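Long-range contacts in uridylate kinase (Archaeoglobus fulgidus, PDB 2IJ9), which probably catalyses the reversible phosphorylation of UMP to UDP with ATP as phosphate donor, in the de novo route to CTP: residues V3-G8 with I133-V138; I19-K24 with G200-I205. The protein carries 1 engineered substitution. One frame throughout, in Å; residues are numbered along the deposited sequence.

Contact 1: V3-G8 with I133-V138; sequences VVLSLG and INATNV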
# COMPACT_ATOMS: atom_id res chain seq x y z
N VAL B 3 -0.09 23.48 21.16
CA VAL B 3 0.79 22.44 20.65
C VAL B 3 0.82 22.41 19.13
O VAL B 3 -0.24 22.38 18.48
CB VAL B 3 0.32 21.05 21.09
CG1 VAL B 3 1.36 20.00 20.71
CG2 VAL B 3 0.05 21.03 22.58
N VAL B 4 2.04 22.43 18.58
CA VAL B 4 2.24 22.02 17.19
C VAL B 4 2.79 20.61 17.20
O VAL B 4 3.87 20.36 17.76
CB VAL B 4 3.22 22.96 16.41
CG1 VAL B 4 3.47 22.45 14.97
CG2 VAL B 4 2.69 24.37 16.38
N LEU B 5 2.06 19.68 16.59
CA LEU B 5 2.52 18.31 16.43
C LEU B 5 2.93 18.06 14.99
O LEU B 5 2.23 18.47 14.06
CB LEU B 5 1.42 17.32 16.83
CG LEU B 5 1.71 15.84 16.64
CD1 LEU B 5 2.94 15.47 17.43
CD2 LEU B 5 0.49 14.99 17.05
N SER B 6 4.04 17.38 14.82
CA SER B 6 4.49 17.05 13.47
C SER B 6 4.48 15.54 13.26
O SER B 6 5.21 14.81 13.92
CB SER B 6 5.89 17.63 13.22
OG SER B 6 6.09 17.94 11.86
N LEU B 7 3.63 15.07 12.35
CA LEU B 7 3.63 13.68 11.95
C LEU B 7 4.25 13.56 10.56
O LEU B 7 3.66 13.98 9.58
CB LEU B 7 2.21 13.15 11.93
CG LEU B 7 1.49 13.22 13.26
CD1 LEU B 7 0.01 13.17 13.01
CD2 LEU B 7 1.92 12.05 14.14
N GLY B 8 5.45 12.99 10.50
CA GLY B 8 6.21 12.88 9.26
C GLY B 8 5.77 11.75 8.35
O GLY B 8 4.70 11.15 8.55
N ILE B 133 6.11 19.64 19.10
CA ILE B 133 6.37 18.22 19.22
C ILE B 133 6.59 17.57 17.85
O ILE B 133 5.65 17.40 17.05
CB ILE B 133 5.24 17.52 19.99
CG1 ILE B 133 5.01 18.23 21.32
CG2 ILE B 133 5.57 16.04 20.20
CD1 ILE B 133 3.90 17.64 22.13
N ASN B 134 7.83 17.20 17.58
CA ASN B 134 8.21 16.62 16.29
C ASN B 134 8.26 15.07 16.33
O ASN B 134 9.30 14.47 16.60
CB ASN B 134 9.56 17.22 15.83
CG ASN B 134 9.92 16.79 14.44
OD1 ASN B 134 9.05 16.58 13.59
ND2 ASN B 134 11.22 16.67 14.19
N ALA B 135 7.11 14.45 16.05
CA ALA B 135 6.98 12.99 16.14
C ALA B 135 7.56 12.29 14.92
O ALA B 135 6.89 12.16 13.89
CB ALA B 135 5.53 12.62 16.30
N THR B 136 8.79 11.82 15.06
CA THR B 136 9.49 11.12 13.98
C THR B 136 9.55 9.60 14.22
O THR B 136 8.94 9.09 15.17
CB THR B 136 10.90 11.76 13.71
OG1 THR B 136 11.59 11.03 12.69
CG2 THR B 136 11.75 11.81 14.98
N ASN B 137 10.25 8.87 13.35
CA ASN B 137 10.36 7.42 13.47
C ASN B 137 11.62 7.00 14.21
O ASN B 137 11.85 5.81 14.46
CB ASN B 137 10.27 6.74 12.09
CG ASN B 137 10.98 7.52 11.00
OD1 ASN B 137 12.04 8.11 11.23
ND2 ASN B 137 10.38 7.55 9.81
N VAL B 138 12.45 7.97 14.58
CA VAL B 138 13.56 7.72 15.49
C VAL B 138 13.25 8.30 16.88
O VAL B 138 12.26 9.02 17.04
CB VAL B 138 14.93 8.21 14.93
CG1 VAL B 138 15.15 7.66 13.51
CG2 VAL B 138 15.03 9.73 14.95
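L5 and I133 lie abreast on neighbouring parallel strands at the heart of the amino acid kinase fold, a sheet with helices packed on both faces. Strands 3-7 and 133-136 run 16° from parallel, and the bridges pair L5 with I133, S6 with N134 and L7 with A135. On the face shared by L5, L7, I133 and A135, the side chains meet methyl to methyl. L5 has CG anti to its backbone N (chi1 176°), and from there CD1 reaches across to the neighbouring strand, meeting I133 CG2 at 3.9 Å and A135 CB at 4.0 Å; L5 CD1 also comes within 3.3 Å of I133 O. The two branches of I133 divide the work: CG2 faces the L5 methyl, while CG1 runs back toward the start of the strand and carries CD1 to V3 CG1, 3.7 Å away. Both pairs cross obliquely, methyl against methyl. Further along, L7 CD2 comes to A135 CB at 4.2 Å, so the small alanine receives a methyl from each leucine. Helix 202-209 covers this face, with I205 resting on L5 and A135, and A208 and V209 on I133. The other face bears V4, S6 and N134; V4 and S6 pack on A120 of helix 117-126, and S6 OG makes a weak hydrogen bond to the carbonyl of T116, a predicted UMP-binding residue. Past the paired residues the strands part toward the probable ATP site, where T136 and N137 belong and a sulfate ion sits beside G8. The backbone ladder is short: I133 N donates to V4 O (2.7 Å), S6 N to I133 O (2.8 Å), and A135 N weakly to S6 O, over 2.9 Å with an N-H...O angle of 127°.

Contact 2: I19-K24 with G200-I205; sequences IREFAK and GTPENI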
# COMPACT_ATOMS: atom_id res chain seq x y z
N ILE B 19 -4.08 4.93 12.93
CA ILE B 19 -4.64 6.27 12.78
C ILE B 19 -5.66 6.54 13.89
O ILE B 19 -5.63 7.60 14.55
CB ILE B 19 -5.22 6.48 11.35
CG1 ILE B 19 -4.06 6.62 10.34
CG2 ILE B 19 -6.16 7.70 11.30
CD1 ILE B 19 -4.48 6.80 8.88
N ARG B 20 -6.54 5.58 14.14
CA ARG B 20 -7.46 5.71 15.25
C ARG B 20 -6.67 5.96 16.55
O ARG B 20 -7.06 6.80 17.35
CB ARG B 20 -8.38 4.49 15.36
CG ARG B 20 -9.73 4.81 16.00
CD ARG B 20 -10.59 3.57 16.18
NE ARG B 20 -10.48 2.65 15.05
CZ ARG B 20 -11.26 2.68 13.97
NH1 ARG B 20 -12.23 3.59 13.87
NH2 ARG B 20 -11.07 1.81 12.99
N GLU B 21 -5.54 5.27 16.71
CA GLU B 21 -4.70 5.40 17.89
C GLU B 21 -4.12 6.81 18.01
O GLU B 21 -4.15 7.40 19.10
CB GLU B 21 -3.58 4.35 17.86
CG GLU B 21 -3.00 3.97 19.22
CD GLU B 21 -1.75 3.10 19.13
OE1 GLU B 21 -1.00 3.22 18.13
OE2 GLU B 21 -1.50 2.30 20.06
N PHE B 22 -3.61 7.35 16.91
CA PHE B 22 -3.09 8.73 16.89
C PHE B 22 -4.16 9.80 17.14
O PHE B 22 -3.97 10.70 17.96
CB PHE B 22 -2.37 9.04 15.58
CG PHE B 22 -0.96 8.53 15.53
CD1 PHE B 22 0.08 9.23 16.13
CD2 PHE B 22 -0.67 7.34 14.88
CE1 PHE B 22 1.38 8.76 16.07
CE2 PHE B 22 0.62 6.86 14.82
CZ PHE B 22 1.65 7.57 15.42
N ALA B 23 -5.28 9.69 16.42
CA ALA B 23 -6.41 10.61 16.60
C ALA B 23 -6.84 10.67 18.06
O ALA B 23 -6.93 11.75 18.64
CB ALA B 23 -7.58 10.21 15.72
N LYS B 24 -7.06 9.50 18.65
CA LYS B 24 -7.51 9.42 20.04
C LYS B 24 -6.59 10.17 20.99
O LYS B 24 -7.08 10.87 21.89
CB LYS B 24 -7.69 7.96 20.47
CG LYS B 24 -8.99 7.34 19.96
CD LYS B 24 -9.48 6.23 20.86
CE LYS B 24 -10.83 5.71 20.40
NZ LYS B 24 -11.40 4.70 21.35
N GLY B 200 7.47 8.82 17.27
CA GLY B 200 6.07 9.15 17.18
C GLY B 200 5.13 8.03 17.56
O GLY B 200 4.65 7.29 16.70
N THR B 201 4.86 7.90 18.85
CA THR B 201 3.80 7.01 19.30
C THR B 201 2.92 7.78 20.25
O THR B 201 3.41 8.61 21.03
CB THR B 201 4.38 5.74 19.95
OG1 THR B 201 3.37 5.13 20.77
CG2 THR B 201 5.57 6.08 20.82
N PRO B 202 1.60 7.55 20.17
CA PRO B 202 0.58 8.09 21.08
C PRO B 202 1.05 8.30 22.52
O PRO B 202 0.76 9.35 23.10
CB PRO B 202 -0.52 7.03 21.02
CG PRO B 202 -0.43 6.50 19.61
CD PRO B 202 1.00 6.71 19.12
N GLU B 203 1.77 7.33 23.09
CA GLU B 203 2.33 7.47 24.44
C GLU B 203 3.33 8.61 24.51
O GLU B 203 3.22 9.47 25.38
CB GLU B 203 3.00 6.18 24.92
CG GLU B 203 3.42 6.25 26.40
CD GLU B 203 4.60 5.36 26.75
OE1 GLU B 203 4.73 4.27 26.16
OE2 GLU B 203 5.39 5.75 27.62
N ASN B 204 4.31 8.60 23.61
CA ASN B 204 5.36 9.62 23.63
C ASN B 204 4.84 11.01 23.39
O ASN B 204 5.33 11.98 23.98
CB ASN B 204 6.42 9.33 22.57
CG ASN B 204 7.29 8.17 22.94
OD1 ASN B 204 6.90 7.29 23.71
ND2 ASN B 204 8.49 8.15 22.37
N ILE B 205 3.86 11.11 22.49
CA ILE B 205 3.24 12.39 22.17
C ILE B 205 2.59 12.96 23.43
O ILE B 205 2.86 14.12 23.79
CB ILE B 205 2.25 12.23 21.00
CG1 ILE B 205 3.05 12.07 19.70
CG2 ILE B 205 1.27 13.40 20.93
CD1 ILE B 205 2.25 11.54 18.53
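The F22 ring takes P202 over one face and has I205 and G200 at its edge. P202 CD stands 3.9 Å from the ring centroid and 21° off the normal, a CH-pi contact displaced toward the CE1 side of the ring. Near the ring plane, I205 CD1 touches F22 CE1 at 3.8 Å, and G200 O approaches F22 CZ at 3.3 Å. F22 holds CG anti to its carbonyl carbon (chi1 -81°), which swings the ring from its helix into the angle between the proline and the isoleucine; both cross it at about a right angle. One turn of backbone fixes these partners relative to each other, since I205 N donates to T201 O over 2.9 Å. Shortening F22 to an alanine is likely to leave P202 CD without its aromatic face and to open a gap beside I205 CD1 and the G200 carbonyl. E21 meets the same proline at another corner: its extended chain lies across the pyrrolidine ring, with E21 CG and the carboxylate oxygen OE1 each 3.6 Å from P202 CG. No hydrogen bond joins the two segments. The other oxygen of E21, OE2, forms a long, weak ion pair with K147 of the second subunit, and P202 packs on S148 of that subunit. On another side of helix 16-32, R20 NH1 donates to the E54 carbonyl of the third subunit. Within the chain, L12 also touches F22. The contact packs helix 16-32, which follows the first strand, against the first turn of helix 202-209, two members of one helical layer on the central sheet of the amino acid kinase fold.

Contact 1 lies in the core of the chain and contact 2 further out, in the helical layer over the sheet and close to other subunits. The first joins strands through backbone hydrogen bonds and methyl packing; the second has no hydrogen bond between its segments and relies on an aromatic ring and a proline. Strand 2-7 leads on to helix 16-32, so both contacts draw on the same opening part of the fold. They also touch directly: L7 CD2 packs on F22 CE1 at 3.9 Å, A135 CB lies against G200 CA, and T136 O probably accepts a hydrogen bond from G200 N.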